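Local coordinates for Ton_1535 (Thermococcus onnurineus, PDB 3ZPJ), which is of unknown function but folds as an all-helical alpha-solenoid, a shape that in other proteins often serves to bind partners, at residues I204-T209 with A251-R256; A232-K237 with I245-V250. All blocks are in the same frame, centred on the assembly; numbering follows the deposited sequence.

Overall arrangement
From the N terminus the chain runs through successive helices of an alpha-solenoid until it reaches helix 194-209. The last turns of that helix form one side of interaction 1. The chain then makes helix 216-223 and helix 227-237, and the end of the latter enters interaction 2. After a short turn, helix 240-256 answers both. Its residues 245-250 close the small loop of interaction 2, and residues 251-256 close the larger loop of interaction 1. The smaller loop thus lies wholly within the larger. The contact centres are about 13 Å apart, and T209 also packs on E249. Together they tie helix 240-256 to two earlier helices.

Interaction 1: residues I204-T209 with A251-R256; sequences IELAKT and ALWMKR
The indole of W253 reaches across to L206, which lies over one face of the ring. CB of L206 makes a CH-pi contact, 3.8 Å from the centroid of the six-membered ring and 12° off its normal. CD1 sits over the same indole. The ring also packs on the helix backbone, with CZ3 of W253 3.4 Å from N of L206. CG of W253 is anti to the backbone N (chi1 175°), which sends the ring across to helix 194-209. T209 comes at the ring's edge, its OG1 3.7 Å from CE3 of W253. That hydroxyl donates a very short hydrogen bond to the backbone O of E205, one turn back. Its CG2 meanwhile packs on CG of L252 at 3.9 Å. This is the tight, buried part, where the two short segments run roughly antiparallel, at 151°.

The other side is looser and exposed. E205 touches CZ3 of W253 with its CB, but its OE1 stays 6.2 Å from NH1 of R256. R256 brings NH1 within 3.5 Å of OG1 of T209. Replacing W253 with alanine removes the ring under L206, and is likely to open a gap between the helices and deprive OG1 of T209 of its edge contact. The contact therefore rests on apolar and aromatic packing; the T209 hydroxyl bonds within its own helix, and R256 makes its salt bridge with E292 of helix 280-293.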
ATOM      1  N   ILE A 204      -6.307   5.926  -3.138  1.00 32.55           N
ATOM      2  CA  ILE A 204      -5.967   5.496  -4.490  1.00 29.37           C
ATOM      3  C   ILE A 204      -5.264   6.614  -5.267  1.00 30.01           C
ATOM      4  O   ILE A 204      -4.265   6.358  -5.949  1.00 33.65           O
ATOM      5  CB  ILE A 204      -7.206   5.009  -5.249  1.00 36.25           C
ATOM      6  CG1 ILE A 204      -7.676   3.668  -4.665  1.00 38.57           C
ATOM      7  CG2 ILE A 204      -6.893   4.871  -6.735  1.00 24.14           C
ATOM      8  CD1 ILE A 204      -9.080   3.240  -5.114  1.00 27.81           C
ATOM      9  N   GLU A 205      -5.753   7.853  -5.143  1.00 29.45           N
ATOM     10  CA  GLU A 205      -5.065   8.986  -5.784  1.00 41.15           C
ATOM     11  C   GLU A 205      -3.671   9.106  -5.186  1.00 35.31           C
ATOM     12  O   GLU A 205      -2.705   9.337  -5.886  1.00 32.10           O
ATOM     13  CB  GLU A 205      -5.789  10.317  -5.569  1.00 36.30           C
ATOM     14  CG  GLU A 205      -7.205  10.417  -6.104  1.00 59.28           C
ATOM     15  CD  GLU A 205      -7.828  11.793  -5.820  1.00 67.91           C
ATOM     16  OE1 GLU A 205      -7.113  12.814  -5.954  1.00 68.69           O
ATOM     17  OE2 GLU A 205      -9.022  11.852  -5.439  1.00 67.46           O
ATOM     18  N   LEU A 206      -3.580   8.931  -3.874  1.00 42.11           N
ATOM     19  CA  LEU A 206      -2.304   9.022  -3.200  1.00 37.89           C
ATOM     20  C   LEU A 206      -1.379   7.905  -3.678  1.00 37.04           C
ATOM     21  O   LEU A 206      -0.264   8.172  -4.098  1.00 30.77           O
ATOM     22  CB  LEU A 206      -2.494   8.994  -1.681  1.00 31.12           C
ATOM     23  CG  LEU A 206      -1.243   8.864  -0.807  1.00 35.44           C
ATOM     24  CD1 LEU A 206      -0.156   9.842  -1.203  1.00 37.39           C
ATOM     25  CD2 LEU A 206      -1.646   9.109   0.643  1.00 33.13           C
ATOM     26  N   ALA A 207      -1.839   6.658  -3.638  1.00 25.73           N
ATOM     27  CA  ALA A 207      -0.983   5.578  -4.109  1.00 29.63           C
ATOM     28  C   ALA A 207      -0.552   5.802  -5.567  1.00 34.94           C
ATOM     29  O   ALA A 207       0.573   5.488  -5.937  1.00 36.46           O
ATOM     30  CB  ALA A 207      -1.666   4.216  -3.960  1.00 24.72           C
ATOM     31  N   LYS A 208      -1.453   6.345  -6.383  1.00 35.56           N
ATOM     32  CA  LYS A 208      -1.155   6.600  -7.792  1.00 36.94           C
ATOM     33  C   LYS A 208      -0.163   7.738  -7.968  1.00 37.33           C
ATOM     34  O   LYS A 208       0.672   7.696  -8.860  1.00 39.29           O
ATOM     35  CB  LYS A 208      -2.429   6.921  -8.582  1.00 39.77           C
ATOM     36  CG  LYS A 208      -3.087   5.721  -9.216  1.00 46.54           C
ATOM     37  CD  LYS A 208      -4.461   6.077  -9.775  1.00 48.95           C
ATOM     38  CE  LYS A 208      -5.245   4.816 -10.135  1.00 53.05           C
ATOM     39  NZ  LYS A 208      -6.678   5.113 -10.494  1.00 60.26           N
ATOM     40  N   THR A 209      -0.265   8.752  -7.117  1.00 38.38           N
ATOM     41  CA  THR A 209       0.564   9.945  -7.227  1.00 30.49           C
ATOM     42  C   THR A 209       1.964   9.660  -6.699  1.00 37.12           C
ATOM     43  O   THR A 209       2.965   9.993  -7.336  1.00 38.29           O
ATOM     44  CB  THR A 209      -0.010  11.102  -6.403  1.00 26.04           C
ATOM     45  OG1 THR A 209      -1.398  11.289  -6.726  1.00 31.07           O
ATOM     46  CG2 THR A 209       0.772  12.390  -6.680  1.00 29.15           C
ATOM     47  N   ALA A 251       5.611  16.483  -3.888  1.00 40.39           N
ATOM     48  CA  ALA A 251       5.196  17.855  -4.161  1.00 37.97           C
ATOM     49  C   ALA A 251       3.842  17.830  -4.873  1.00 40.28           C
ATOM     50  O   ALA A 251       2.964  18.637  -4.590  1.00 49.98           O
ATOM     51  CB  ALA A 251       6.229  18.571  -5.003  1.00 36.27           C
ATOM     52  N   LEU A 252       3.675  16.878  -5.780  1.00 35.14           N
ATOM     53  CA  LEU A 252       2.447  16.774  -6.549  1.00 40.38           C
ATOM     54  C   LEU A 252       1.261  16.428  -5.639  1.00 42.57           C
ATOM     55  O   LEU A 252       0.152  16.933  -5.806  1.00 42.02           O
ATOM     56  CB  LEU A 252       2.608  15.722  -7.652  1.00 35.29           C
ATOM     57  CG  LEU A 252       1.471  15.622  -8.666  1.00 37.91           C
ATOM     58  CD1 LEU A 252       1.169  17.000  -9.258  1.00 32.24           C
ATOM     59  CD2 LEU A 252       1.846  14.632  -9.748  1.00 35.15           C
ATOM     60  N   TRP A 253       1.493  15.565  -4.668  1.00 37.81           N
ATOM     61  CA  TRP A 253       0.408  15.205  -3.768  1.00 40.42           C
ATOM     62  C   TRP A 253       0.065  16.396  -2.865  1.00 38.57           C
ATOM     63  O   TRP A 253      -1.104  16.686  -2.610  1.00 32.60           O
ATOM     64  CB  TRP A 253       0.736  13.954  -2.942  1.00 27.63           C
ATOM     65  CG  TRP A 253      -0.350  13.699  -1.967  1.00 38.21           C
ATOM     66  CD1 TRP A 253      -0.330  13.951  -0.627  1.00 28.46           C
ATOM     67  CD2 TRP A 253      -1.652  13.202  -2.265  1.00 37.91           C
ATOM     68  NE1 TRP A 253      -1.540  13.624  -0.063  1.00 31.98           N
ATOM     69  CE2 TRP A 253      -2.370  13.157  -1.052  1.00 39.02           C
ATOM     70  CE3 TRP A 253      -2.280  12.766  -3.440  1.00 36.53           C
ATOM     71  CZ2 TRP A 253      -3.685  12.710  -0.982  1.00 27.84           C
ATOM     72  CZ3 TRP A 253      -3.580  12.339  -3.374  1.00 32.26           C
ATOM     73  CH2 TRP A 253      -4.271  12.305  -2.150  1.00 31.31           C
ATOM     74  N   MET A 254       1.091  17.107  -2.411  1.00 37.96           N
ATOM     75  CA  MET A 254       0.874  18.276  -1.581  1.00 37.39           C
ATOM     76  C   MET A 254       0.050  19.295  -2.366  1.00 32.54           C
ATOM     77  O   MET A 254      -0.808  19.991  -1.807  1.00 32.93           O
ATOM     78  CB  MET A 254       2.218  18.863  -1.125  1.00 43.60           C
ATOM     79  CG  MET A 254       3.066  17.873  -0.340  1.00 43.75           C
ATOM     80  SD  MET A 254       4.622  18.530   0.224  1.00 34.57           S
ATOM     81  CE  MET A 254       3.988  19.847   1.202  1.00 35.76           C
ATOM     82  N   LYS A 255       0.310  19.372  -3.667  1.00 38.57           N
ATOM     83  CA  LYS A 255      -0.343  20.359  -4.514  1.00 42.74           C
ATOM     84  C   LYS A 255      -1.818  20.031  -4.604  1.00 42.03           C
ATOM     85  O   LYS A 255      -2.652  20.918  -4.654  1.00 47.54           O
ATOM     86  CB  LYS A 255       0.273  20.358  -5.906  1.00 46.92           C
ATOM     87  CG  LYS A 255      -0.265  21.418  -6.869  1.00 35.51           C
ATOM     88  CD  LYS A 255       0.262  21.119  -8.266  1.00 35.78           C
ATOM     89  CE  LYS A 255      -0.599  21.751  -9.360  1.00 48.40           C
ATOM     90  NZ  LYS A 255      -0.366  23.225  -9.460  1.00 48.60           N
ATOM     91  N   ARG A 256      -2.129  18.742  -4.598  1.00 48.45           N
ATOM     92  CA  ARG A 256      -3.490  18.285  -4.791  1.00 40.24           C
ATOM     93  C   ARG A 256      -4.353  18.339  -3.520  1.00 45.79           C
ATOM     94  O   ARG A 256      -5.581  18.402  -3.598  1.00 43.14           O
ATOM     95  CB  ARG A 256      -3.461  16.897  -5.419  1.00 45.56           C
ATOM     96  CG  ARG A 256      -2.875  16.981  -6.819  1.00 58.62           C
ATOM     97  CD  ARG A 256      -2.720  15.642  -7.509  1.00 68.89           C
ATOM     98  NE  ARG A 256      -2.399  15.833  -8.925  1.00 70.32           N
ATOM     99  CZ  ARG A 256      -2.057  14.851  -9.753  1.00 68.88           C
ATOM    100  NH1 ARG A 256      -1.980  13.604  -9.306  1.00 66.23           N
ATOM    101  NH2 ARG A 256      -1.791  15.112 -11.026  1.00 65.98           N
TER

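Interaction 2: residues A232-K237 with I245-V250; sequences AIIKKK and IGELEV
I234 and V250 meet between two helices of an antiparallel helical hairpin within the alpha-solenoid. Helix 227-237 turns back through a short connection into helix 240-256. The two short segments run at 168° to each other, with their axes 10.1 Å apart at closest approach.

Along 232-237, I234 is the first residue to touch, and it supplies the apolar part of the contact. Its CB is directed at the other helix. CG1 is anti to the carbonyl carbon (chi1 -61°), and the extended chain beyond it carries CD1 to the partner. There CD1 meets CG2 of V250 at 3.7 Å, and the two side chains lie alongside, pointing opposite ways. The same methyl of I234 lies 4.1 Å from the backbone O of G246. G246 is also the residue nearest to I234 in the backbone, with their CA atoms 6.9 Å apart. A CB on G246 would point at I234 and come tight against its CG2, so the missing side chain gives the isoleucine room. V213, in the loop before helix 216-223, also touches I234. L222 of that helix touches V250, so both apolar partners have further cover.

K235 follows and adds a polar border. Its chain runs extended and then bends at its last torsion (chi4 61°), which folds NZ back. The glutamate E247 comes in across this chain. Its carboxylate has its salt bridge with R243, one turn earlier in its own helix. K268 of helix 262-271 is a weaker, longer partner. K235 probably adds a general electrostatic attraction, beyond a salt bridge: OE2 of E247 lies beside the lysine chain, 4.0 Å from NZ and 4.1 Å from CG of K235.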
ATOM      1  N   ALA A 232      11.601  13.158   4.805  1.00 48.85           N
ATOM      2  CA  ALA A 232      12.757  12.690   5.557  1.00 46.16           C
ATOM      3  C   ALA A 232      13.057  11.232   5.236  1.00 49.66           C
ATOM      4  O   ALA A 232      14.212  10.867   5.043  1.00 52.48           O
ATOM      5  CB  ALA A 232      12.544  12.877   7.048  1.00 40.75           C
ATOM      6  N   ILE A 233      12.018  10.399   5.161  1.00 36.53           N
ATOM      7  CA  ILE A 233      12.232   8.986   4.858  1.00 41.64           C
ATOM      8  C   ILE A 233      12.820   8.828   3.472  1.00 48.09           C
ATOM      9  O   ILE A 233      13.736   8.032   3.256  1.00 48.99           O
ATOM     10  CB  ILE A 233      10.928   8.179   4.933  1.00 38.36           C
ATOM     11  CG1 ILE A 233      10.359   8.240   6.352  1.00 40.58           C
ATOM     12  CG2 ILE A 233      11.183   6.749   4.524  1.00 35.12           C
ATOM     13  CD1 ILE A 233       8.912   7.771   6.452  1.00 49.07           C
ATOM     14  N   ILE A 234      12.294   9.613   2.540  1.00 46.51           N
ATOM     15  CA  ILE A 234      12.762   9.591   1.160  1.00 45.41           C
ATOM     16  C   ILE A 234      14.265   9.924   1.025  1.00 50.51           C
ATOM     17  O   ILE A 234      14.972   9.259   0.268  1.00 52.69           O
ATOM     18  CB  ILE A 234      11.873  10.479   0.264  1.00 38.13           C
ATOM     19  CG1 ILE A 234      10.437   9.948   0.276  1.00 37.14           C
ATOM     20  CG2 ILE A 234      12.395  10.504  -1.153  1.00 36.88           C
ATOM     21  CD1 ILE A 234       9.450  10.847  -0.417  1.00 36.67           C
ATOM     22  N   LYS A 235      14.754  10.907   1.786  1.00 41.09           N
ATOM     23  CA  LYS A 235      16.185  11.231   1.784  1.00 56.69           C
ATOM     24  C   LYS A 235      17.018  10.092   2.359  1.00 60.54           C
ATOM     25  O   LYS A 235      18.131   9.835   1.910  1.00 61.68           O
ATOM     26  CB  LYS A 235      16.468  12.474   2.619  1.00 61.49           C
ATOM     27  CG  LYS A 235      16.047  13.777   2.004  1.00 74.17           C
ATOM     28  CD  LYS A 235      16.536  14.929   2.878  1.00 87.38           C
ATOM     29  CE  LYS A 235      15.986  16.268   2.411  1.00 96.19           C
ATOM     30  NZ  LYS A 235      14.492  16.347   2.449  1.00 93.11           N
ATOM     31  N   LYS A 236      16.484   9.430   3.375  1.00 58.39           N
ATOM     32  CA  LYS A 236      17.194   8.327   3.997  1.00 64.12           C
ATOM     33  C   LYS A 236      17.253   7.127   3.055  1.00 64.90           C
ATOM     34  O   LYS A 236      18.310   6.536   2.858  1.00 73.54           O
ATOM     35  CB  LYS A 236      16.524   7.937   5.317  1.00 75.20           C
ATOM     36  CG  LYS A 236      17.000   6.605   5.897  1.00 92.26           C
ATOM     37  CD  LYS A 236      15.951   5.998   6.837  1.00103.30           C
ATOM     38  CE  LYS A 236      16.233   4.525   7.157  1.00105.80           C
ATOM     39  NZ  LYS A 236      15.154   3.911   7.992  1.00101.79           N
ATOM     40  N   LYS A 237      16.121   6.783   2.456  1.00 61.16           N
ATOM     41  CA  LYS A 237      16.007   5.526   1.727  1.00 64.11           C
ATOM     42  C   LYS A 237      16.306   5.590   0.223  1.00 68.32           C
ATOM     43  O   LYS A 237      16.344   4.554  -0.447  1.00 73.69           O
ATOM     44  CB  LYS A 237      14.620   4.907   1.954  1.00 58.74           C
ATOM     45  CG  LYS A 237      14.432   4.310   3.348  1.00 64.41           C
ATOM     46  CD  LYS A 237      13.378   3.202   3.354  1.00 59.32           C
ATOM     47  CE  LYS A 237      13.069   2.725   4.766  1.00 58.51           C
ATOM     48  NZ  LYS A 237      14.210   2.002   5.396  1.00 69.22           N
ATOM     49  N   ILE A 245      12.534  11.917  -8.248  1.00 43.30           N
ATOM     50  CA  ILE A 245      11.172  11.565  -8.618  1.00 43.31           C
ATOM     51  C   ILE A 245      10.302  11.543  -7.368  1.00 37.80           C
ATOM     52  O   ILE A 245       9.183  12.048  -7.373  1.00 42.61           O
ATOM     53  CB  ILE A 245      11.091  10.191  -9.331  1.00 49.10           C
ATOM     54  CG1 ILE A 245      11.298  10.345 -10.835  1.00 49.48           C
ATOM     55  CG2 ILE A 245       9.721   9.552  -9.135  1.00 50.66           C
ATOM     56  CD1 ILE A 245      12.677  10.686 -11.228  1.00 59.73           C
ATOM     57  N   GLY A 246      10.832  10.985  -6.288  1.00 38.34           N
ATOM     58  CA  GLY A 246      10.044  10.803  -5.082  1.00 42.09           C
ATOM     59  C   GLY A 246       9.652  12.142  -4.496  1.00 43.04           C
ATOM     60  O   GLY A 246       8.505  12.355  -4.090  1.00 43.02           O
ATOM     61  N   GLU A 247      10.607  13.061  -4.459  1.00 40.60           N
ATOM     62  CA  GLU A 247      10.321  14.394  -3.953  1.00 37.03           C
ATOM     63  C   GLU A 247       9.278  15.088  -4.831  1.00 35.71           C
ATOM     64  O   GLU A 247       8.358  15.716  -4.318  1.00 36.02           O
ATOM     65  CB  GLU A 247      11.606  15.204  -3.776  1.00 38.27           C
ATOM     66  CG  GLU A 247      12.464  14.720  -2.591  1.00 38.72           C
ATOM     67  CD  GLU A 247      13.835  15.391  -2.489  1.00 55.78           C
ATOM     68  OE1 GLU A 247      14.282  16.041  -3.459  1.00 60.56           O
ATOM     69  OE2 GLU A 247      14.478  15.266  -1.427  1.00 62.48           O
ATOM     70  N   LEU A 248       9.384  14.921  -6.148  1.00 36.79           N
ATOM     71  CA  LEU A 248       8.405  15.495  -7.069  1.00 35.75           C
ATOM     72  C   LEU A 248       7.006  14.907  -6.903  1.00 44.60           C
ATOM     73  O   LEU A 248       6.013  15.640  -6.931  1.00 39.76           O
ATOM     74  CB  LEU A 248       8.871  15.361  -8.518  1.00 36.60           C
ATOM     75  CG  LEU A 248      10.128  16.183  -8.812  1.00 42.31           C
ATOM     76  CD1 LEU A 248      10.599  16.039 -10.253  1.00 47.09           C
ATOM     77  CD2 LEU A 248       9.848  17.630  -8.510  1.00 43.08           C
ATOM     78  N   GLU A 249       6.928  13.589  -6.742  1.00 35.57           N
ATOM     79  CA  GLU A 249       5.652  12.934  -6.520  1.00 37.32           C
ATOM     80  C   GLU A 249       5.027  13.493  -5.245  1.00 37.87           C
ATOM     81  O   GLU A 249       3.828  13.746  -5.188  1.00 38.93           O
ATOM     82  CB  GLU A 249       5.817  11.396  -6.444  1.00 36.16           C
ATOM     83  CG  GLU A 249       6.272  10.760  -7.762  1.00 37.25           C
ATOM     84  CD  GLU A 249       6.322   9.222  -7.742  1.00 50.27           C
ATOM     85  OE1 GLU A 249       6.669   8.633  -6.691  1.00 45.54           O
ATOM     86  OE2 GLU A 249       6.039   8.608  -8.804  1.00 53.71           O
ATOM     87  N   VAL A 250       5.850  13.713  -4.227  1.00 40.98           N
ATOM     88  CA  VAL A 250       5.335  14.248  -2.981  1.00 39.49           C
ATOM     89  C   VAL A 250       4.843  15.676  -3.167  1.00 41.47           C
ATOM     90  O   VAL A 250       3.768  16.035  -2.688  1.00 44.91           O
ATOM     91  CB  VAL A 250       6.366  14.161  -1.851  1.00 37.59           C
ATOM     92  CG1 VAL A 250       6.019  15.135  -0.736  1.00 33.99           C
ATOM     93  CG2 VAL A 250       6.391  12.753  -1.313  1.00 30.37           C
TER